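PDB 3F52: clp gene regulator (ClgR) from Corynebacterium glutamicum, which probably binds cis-regulatory DNA through a helix-turn-helix domain and activates transcription of clp protease genes. Local coordinates for residues B[31-36]-B[78-83]; B[46-51]-B[56-61]. All blocks are in the same frame, centred on the assembly; numbering follows the deposited sequence.

How the contacts relate
Both contacts belong to a single all-helical helix-turn-helix domain, and their centres lie about 11 Å apart. Contact 1 pairs helix 25-40 with the end of helix 70-80 and the turn after it, 42 residues further along the chain. Contact 2, between helices 44-51 and 55-62, is nested inside the loop that contact 1 closes. The two share a core: L33 packs on L61, L80 on L47, and A79 on both L47 and S51. Helices 44-51 and 55-62, the two of the helix-turn-helix motif, thus pack against helices 25-40 and 70-80 within the domain that probably binds DNA.

Contact 1 of 2, residues B[31-36]-B[78-83]; sequences AALRSF and HALGAS
The F36 ring meets the CB of A82 obliquely, through neighbouring ring atoms: F36 CD2 lies 3.6 Å from A82 CB and F36 CE2 3.8 Å from it. At the ring's edge, and in its plane, sits the carbonyl O of A32, one helical turn back. F36 CG is beside the backbone N and anti to the carbonyl carbon (chi1 -86°), and with this torsion the CD2-CE2 side of the ring lies next to A82. Its CB takes a different partner, L80, whose CD1 is 3.9 Å away. The same methyl of L80 reaches L33, with L33 CD2 and L80 CD1 4.0 Å apart and the two side chains crossing at about a right angle. The other methyl, L80 CD2, rests against the F36 backbone, 3.9 Å from F36 O. No hydrogen bond joins the segments; the contacts are mainly between apolar side chains. In this helix-turn-helix domain the contact ties helix 25-40 to the C-terminal end of helix 70-80. That end is a Schellman motif: G81 has positive phi (71°), and its N donates to H78 O at 2.9 Å. L80, on the last helical turn, points at helix 25-40; beyond G81 the chain brings A82 to the F36 ring. S83 then occupies the N-cap position of helix 84-92, its OG accepting from D86 N. V87 and E90 of that helix touch F36 as well, and V87 also packs on L33. K40, at the end of helix 25-40, donates from NZ to L80 O near the end of helix 70-80.

Contact 2 of 2, residues B[46-51]-B[56-61]; sequences ELAEAS and GYLSEL
The backbones of helices 44-51 and 55-62 come nearest at A48 and L58, whose CA atoms are 6.1 Å apart, with no hydrogen bond between the segments. One methyl carries the contact from the second helix: L58 CD2 lies 3.7 Å from L47 CB and 3.8 Å from both L47 CG and L47 CD2. It also sits 3.8 Å from A48 N, so it rests against the backbone of helix 44-51 as well as the L47 side chain, and the CB of A48 flanks it at 4.3 Å. With CG anti to the backbone N (chi1 -177°), L58 extends to L47, and the two side chains cross at about a right angle. These are the two helices of the helix-turn-helix motif, linked by a short turn; all three touching residues are buried. Beyond them, L44 packs on L58. On helix 44-51, L47 O is gripped twice by S51: its N donates at 2.8 Å, and its OG at 2.9 Å from above the carbonyl plane, 38° out of it. The second bond uses the hydroxyl proton of the buried S51, a serine that V76 of helix 70-80 also contacts.

Contact 1 of 2, residues B[31-36]-B[78-83]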
ATOM      1  N   ALA B  31       0.670  -2.533  10.712  1.00 28.88           N
ATOM      2  CA  ALA B  31       1.496  -3.418  11.534  1.00 29.42           C
ATOM      3  C   ALA B  31       2.990  -3.155  11.268  1.00 29.07           C
ATOM      4  O   ALA B  31       3.796  -3.150  12.208  1.00 29.15           O
ATOM      5  CB  ALA B  31       1.143  -4.865  11.280  1.00 29.52           C
ATOM      6  N   ALA B  32       3.343  -2.911  10.001  1.00 29.29           N
ATOM      7  CA  ALA B  32       4.728  -2.588   9.613  1.00 29.79           C
ATOM      8  C   ALA B  32       5.161  -1.270  10.284  1.00 30.19           C
ATOM      9  O   ALA B  32       6.205  -1.204  10.926  1.00 29.68           O
ATOM     10  CB  ALA B  32       4.839  -2.487   8.110  1.00 29.82           C
ATOM     11  N   LEU B  33       4.326  -0.241  10.145  1.00 29.83           N
ATOM     12  CA  LEU B  33       4.602   1.068  10.759  1.00 31.20           C
ATOM     13  C   LEU B  33       4.807   0.942  12.251  1.00 30.84           C
ATOM     14  O   LEU B  33       5.750   1.519  12.799  1.00 30.94           O
ATOM     15  CB  LEU B  33       3.474   2.052  10.460  1.00 30.72           C
ATOM     16  CG  LEU B  33       3.436   2.592   9.011  1.00 31.81           C
ATOM     17  CD1 LEU B  33       2.088   3.242   8.725  1.00 33.11           C
ATOM     18  CD2 LEU B  33       4.604   3.582   8.725  1.00 31.72           C
ATOM     19  N   ARG B  34       3.944   0.175  12.910  1.00 31.28           N
ATOM     20  CA  ARG B  34       4.080  -0.046  14.353  1.00 32.97           C
ATOM     21  C   ARG B  34       5.432  -0.692  14.698  1.00 32.59           C
ATOM     22  O   ARG B  34       6.118  -0.279  15.644  1.00 31.52           O
ATOM     23  CB  ARG B  34       2.937  -0.910  14.891  1.00 32.96           C
ATOM     24  CG  ARG B  34       3.007  -1.074  16.429  1.00 35.47           C
ATOM     25  CD  ARG B  34       2.015  -2.114  16.982  1.00 36.91           C
ATOM     26  NE  ARG B  34       0.655  -1.977  16.442  1.00 45.00           N
ATOM     27  CZ  ARG B  34       0.078  -2.856  15.606  1.00 46.48           C
ATOM     28  NH1 ARG B  34      -1.158  -2.631  15.177  1.00 47.13           N
ATOM     29  NH2 ARG B  34       0.727  -3.976  15.221  1.00 43.87           N
ATOM     30  N   SER B  35       5.831  -1.690  13.910  1.00 32.68           N
ATOM     31  CA  SER B  35       7.103  -2.346  14.172  1.00 33.96           C
ATOM     32  C   SER B  35       8.310  -1.406  13.910  1.00 33.19           C
ATOM     33  O   SER B  35       9.268  -1.428  14.687  1.00 35.00           O
ATOM     34  CB  SER B  35       7.214  -3.705  13.457  1.00 33.97           C
ATOM     35  OG  SER B  35       7.648  -3.546  12.137  1.00 40.15           O
ATOM     36  N   PHE B  36       8.247  -0.550  12.885  1.00 32.74           N
ATOM     37  CA  PHE B  36       9.312   0.433  12.637  1.00 31.81           C
ATOM     38  C   PHE B  36       9.378   1.452  13.779  1.00 32.15           C
ATOM     39  O   PHE B  36      10.462   1.891  14.174  1.00 31.44           O
ATOM     40  CB  PHE B  36       9.116   1.178  11.314  1.00 31.74           C
ATOM     41  CG  PHE B  36       9.682   0.463  10.106  1.00 32.24           C
ATOM     42  CD1 PHE B  36       8.994  -0.608   9.519  1.00 31.78           C
ATOM     43  CD2 PHE B  36      10.895   0.858   9.551  1.00 34.16           C
ATOM     44  CE1 PHE B  36       9.505  -1.272   8.383  1.00 29.97           C
ATOM     45  CE2 PHE B  36      11.425   0.208   8.404  1.00 32.92           C
ATOM     46  CZ  PHE B  36      10.725  -0.864   7.830  1.00 32.33           C
ATOM     47  N   HIS B  78       9.203   9.310   6.675  1.00 33.50           N
ATOM     48  CA  HIS B  78      10.293  10.293   6.871  1.00 34.21           C
ATOM     49  C   HIS B  78      10.545  10.592   8.356  1.00 34.03           C
ATOM     50  O   HIS B  78      11.696  10.632   8.802  1.00 34.11           O
ATOM     51  CB  HIS B  78      10.047  11.587   6.083  1.00 34.69           C
ATOM     52  CG  HIS B  78      11.200  12.547   6.128  1.00 36.57           C
ATOM     53  ND1 HIS B  78      11.249  13.613   7.003  1.00 39.69           N
ATOM     54  CD2 HIS B  78      12.347  12.597   5.411  1.00 38.74           C
ATOM     55  CE1 HIS B  78      12.374  14.283   6.817  1.00 39.17           C
ATOM     56  NE2 HIS B  78      13.058  13.685   5.857  1.00 39.73           N
ATOM     57  N   ALA B  79       9.467  10.781   9.120  1.00 34.16           N
ATOM     58  CA  ALA B  79       9.561  10.992  10.571  1.00 33.99           C
ATOM     59  C   ALA B  79      10.175   9.791  11.316  1.00 34.27           C
ATOM     60  O   ALA B  79      10.844   9.968  12.332  1.00 34.07           O
ATOM     61  CB  ALA B  79       8.214  11.348  11.143  1.00 33.89           C
ATOM     62  N   LEU B  80       9.952   8.581  10.810  1.00 34.77           N
ATOM     63  CA  LEU B  80      10.602   7.369  11.336  1.00 35.21           C
ATOM     64  C   LEU B  80      12.011   7.169  10.787  1.00 35.35           C
ATOM     65  O   LEU B  80      12.753   6.304  11.266  1.00 36.35           O
ATOM     66  CB  LEU B  80       9.769   6.124  10.993  1.00 35.97           C
ATOM     67  CG  LEU B  80       8.498   5.822  11.796  1.00 35.44           C
ATOM     68  CD1 LEU B  80       7.645   4.797  11.062  1.00 37.49           C
ATOM     69  CD2 LEU B  80       8.849   5.365  13.215  1.00 39.10           C
ATOM     70  N   GLY B  81      12.381   7.937   9.768  1.00 35.42           N
ATOM     71  CA  GLY B  81      13.682   7.764   9.120  1.00 35.23           C
ATOM     72  C   GLY B  81      13.726   6.476   8.319  1.00 35.16           C
ATOM     73  O   GLY B  81      14.795   5.897   8.116  1.00 35.60           O
ATOM     74  N   ALA B  82      12.555   6.040   7.860  1.00 34.46           N
ATOM     75  CA  ALA B  82      12.398   4.798   7.115  1.00 34.64           C
ATOM     76  C   ALA B  82      12.016   5.130   5.677  1.00 34.48           C
ATOM     77  O   ALA B  82      11.377   6.156   5.439  1.00 34.35           O
ATOM     78  CB  ALA B  82      11.300   3.945   7.771  1.00 34.43           C
ATOM     79  N   SER B  83      12.414   4.301   4.711  1.00 33.76           N
ATOM     80  CA  SER B  83      11.850   4.473   3.360  1.00 33.28           C
ATOM     81  C   SER B  83      10.470   3.835   3.281  1.00 32.85           C
ATOM     82  O   SER B  83      10.177   2.886   4.013  1.00 32.82           O
ATOM     83  CB  SER B  83      12.759   3.917   2.262  1.00 33.62           C
ATOM     84  OG  SER B  83      12.860   2.504   2.345  1.00 34.54           O
TER

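Contact 2 of 2, residues B[46-51]-B[56-61]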
ATOM      1  N   GLU B  46       4.924  10.794  20.292  1.00 34.24           N
ATOM      2  CA  GLU B  46       6.142  11.328  19.688  1.00 33.90           C
ATOM      3  C   GLU B  46       6.103  11.295  18.161  1.00 33.75           C
ATOM      4  O   GLU B  46       6.409  12.291  17.496  1.00 33.30           O
ATOM      5  CB  GLU B  46       7.361  10.548  20.185  1.00 33.73           C
ATOM      6  CG  GLU B  46       7.693  10.767  21.667  1.00 34.70           C
ATOM      7  CD  GLU B  46       8.919   9.971  22.112  1.00 35.34           C
ATOM      8  OE1 GLU B  46       9.491   9.222  21.278  1.00 35.10           O
ATOM      9  OE2 GLU B  46       9.330  10.126  23.294  1.00 39.07           O
ATOM     10  N   LEU B  47       5.731  10.141  17.605  1.00 33.08           N
ATOM     11  CA  LEU B  47       5.626  10.014  16.171  1.00 33.25           C
ATOM     12  C   LEU B  47       4.472  10.855  15.639  1.00 33.02           C
ATOM     13  O   LEU B  47       4.597  11.491  14.595  1.00 33.18           O
ATOM     14  CB  LEU B  47       5.465   8.541  15.746  1.00 32.99           C
ATOM     15  CG  LEU B  47       5.448   8.313  14.228  1.00 33.60           C
ATOM     16  CD1 LEU B  47       6.676   8.915  13.565  1.00 35.06           C
ATOM     17  CD2 LEU B  47       5.328   6.838  13.869  1.00 31.30           C
ATOM     18  N   ALA B  48       3.356  10.852  16.356  1.00 32.86           N
ATOM     19  CA  ALA B  48       2.205  11.633  15.947  1.00 33.37           C
ATOM     20  C   ALA B  48       2.582  13.114  15.802  1.00 34.00           C
ATOM     21  O   ALA B  48       2.352  13.700  14.747  1.00 33.97           O
ATOM     22  CB  ALA B  48       1.058  11.451  16.936  1.00 33.29           C
ATOM     23  N   GLU B  49       3.185  13.711  16.837  1.00 34.83           N
ATOM     24  CA  GLU B  49       3.601  15.116  16.727  1.00 36.04           C
ATOM     25  C   GLU B  49       4.601  15.346  15.584  1.00 35.98           C
ATOM     26  O   GLU B  49       4.434  16.288  14.808  1.00 36.20           O
ATOM     27  CB  GLU B  49       4.053  15.733  18.064  1.00 36.22           C
ATOM     28  CG  GLU B  49       5.117  14.980  18.839  1.00 37.70           C
ATOM     29  CD  GLU B  49       5.461  15.644  20.184  1.00 37.88           C
ATOM     30  OE1 GLU B  49       4.633  16.428  20.717  1.00 40.18           O
ATOM     31  OE2 GLU B  49       6.568  15.378  20.715  1.00 40.86           O
ATOM     32  N   ALA B  50       5.602  14.469  15.457  1.00 35.82           N
ATOM     33  CA  ALA B  50       6.560  14.539  14.351  1.00 36.29           C
ATOM     34  C   ALA B  50       5.874  14.482  12.969  1.00 37.15           C
ATOM     35  O   ALA B  50       6.293  15.178  12.043  1.00 37.84           O
ATOM     36  CB  ALA B  50       7.613  13.435  14.486  1.00 36.03           C
ATOM     37  N   SER B  51       4.810  13.683  12.853  1.00 37.40           N
ATOM     38  CA  SER B  51       4.067  13.493  11.586  1.00 38.10           C
ATOM     39  C   SER B  51       2.915  14.476  11.356  1.00 38.56           C
ATOM     40  O   SER B  51       2.225  14.411  10.333  1.00 39.06           O
ATOM     41  CB  SER B  51       3.528  12.063  11.494  1.00 37.99           C
ATOM     42  OG  SER B  51       4.560  11.117  11.700  1.00 38.37           O
ATOM     43  N   GLY B  56      -4.517   9.537  18.063  1.00 29.82           N
ATOM     44  CA  GLY B  56      -5.673   8.722  17.687  1.00 29.79           C
ATOM     45  C   GLY B  56      -5.615   8.327  16.227  1.00 29.80           C
ATOM     46  O   GLY B  56      -5.884   7.154  15.885  1.00 29.77           O
ATOM     47  N   TYR B  57      -5.277   9.297  15.363  1.00 29.78           N
ATOM     48  CA  TYR B  57      -5.128   9.043  13.938  1.00 30.89           C
ATOM     49  C   TYR B  57      -4.025   7.986  13.691  1.00 30.16           C
ATOM     50  O   TYR B  57      -4.222   6.999  12.970  1.00 28.98           O
ATOM     51  CB  TYR B  57      -4.845  10.328  13.124  1.00 32.69           C
ATOM     52  CG  TYR B  57      -4.567   9.994  11.657  1.00 36.66           C
ATOM     53  CD1 TYR B  57      -5.583  10.042  10.698  1.00 41.18           C
ATOM     54  CD2 TYR B  57      -3.300   9.586  11.241  1.00 39.13           C
ATOM     55  CE1 TYR B  57      -5.337   9.701   9.359  1.00 41.53           C
ATOM     56  CE2 TYR B  57      -3.044   9.231   9.914  1.00 41.38           C
ATOM     57  CZ  TYR B  57      -4.071   9.298   8.978  1.00 41.50           C
ATOM     58  OH  TYR B  57      -3.816   8.944   7.663  1.00 43.37           O
ATOM     59  N   LEU B  58      -2.864   8.206  14.307  1.00 29.55           N
ATOM     60  CA  LEU B  58      -1.750   7.287  14.159  1.00 29.40           C
ATOM     61  C   LEU B  58      -2.109   5.903  14.674  1.00 28.73           C
ATOM     62  O   LEU B  58      -1.751   4.898  14.050  1.00 28.63           O
ATOM     63  CB  LEU B  58      -0.498   7.811  14.885  1.00 29.94           C
ATOM     64  CG  LEU B  58       0.738   6.910  14.709  1.00 29.01           C
ATOM     65  CD1 LEU B  58       1.093   6.623  13.228  1.00 32.13           C
ATOM     66  CD2 LEU B  58       1.953   7.470  15.459  1.00 29.80           C
ATOM     67  N   SER B  59      -2.793   5.856  15.815  1.00 27.71           N
ATOM     68  CA  SER B  59      -3.186   4.589  16.417  1.00 27.98           C
ATOM     69  C   SER B  59      -4.101   3.818  15.451  1.00 27.66           C
ATOM     70  O   SER B  59      -3.893   2.619  15.203  1.00 27.53           O
ATOM     71  CB  SER B  59      -3.883   4.829  17.742  1.00 28.48           C
ATOM     72  OG  SER B  59      -4.354   3.606  18.283  1.00 30.29           O
ATOM     73  N   GLU B  60      -5.105   4.512  14.906  1.00 27.28           N
ATOM     74  CA  GLU B  60      -6.011   3.913  13.900  1.00 27.39           C
ATOM     75  C   GLU B  60      -5.277   3.486  12.617  1.00 27.87           C
ATOM     76  O   GLU B  60      -5.561   2.423  12.063  1.00 27.48           O
ATOM     77  CB  GLU B  60      -7.191   4.844  13.592  1.00 28.57           C
ATOM     78  CG  GLU B  60      -8.193   4.846  14.744  1.00 27.48           C
ATOM     79  CD  GLU B  60      -9.160   5.988  14.672  1.00 35.04           C
ATOM     80  OE1 GLU B  60      -9.097   6.752  13.668  1.00 38.80           O
ATOM     81  OE2 GLU B  60      -9.967   6.128  15.628  1.00 33.08           O
ATOM     82  N   LEU B  61      -4.302   4.284  12.174  1.00 27.28           N
ATOM     83  CA  LEU B  61      -3.455   3.869  11.039  1.00 28.69           C
ATOM     84  C   LEU B  61      -2.709   2.560  11.364  1.00 28.42           C
ATOM     85  O   LEU B  61      -2.715   1.599  10.562  1.00 28.13           O
ATOM     86  CB  LEU B  61      -2.460   4.984  10.678  1.00 28.57           C
ATOM     87  CG  LEU B  61      -1.423   4.664   9.587  1.00 30.54           C
ATOM     88  CD1 LEU B  61      -2.114   4.161   8.297  1.00 33.91           C
ATOM     89  CD2 LEU B  61      -0.536   5.897   9.289  1.00 29.62           C
TER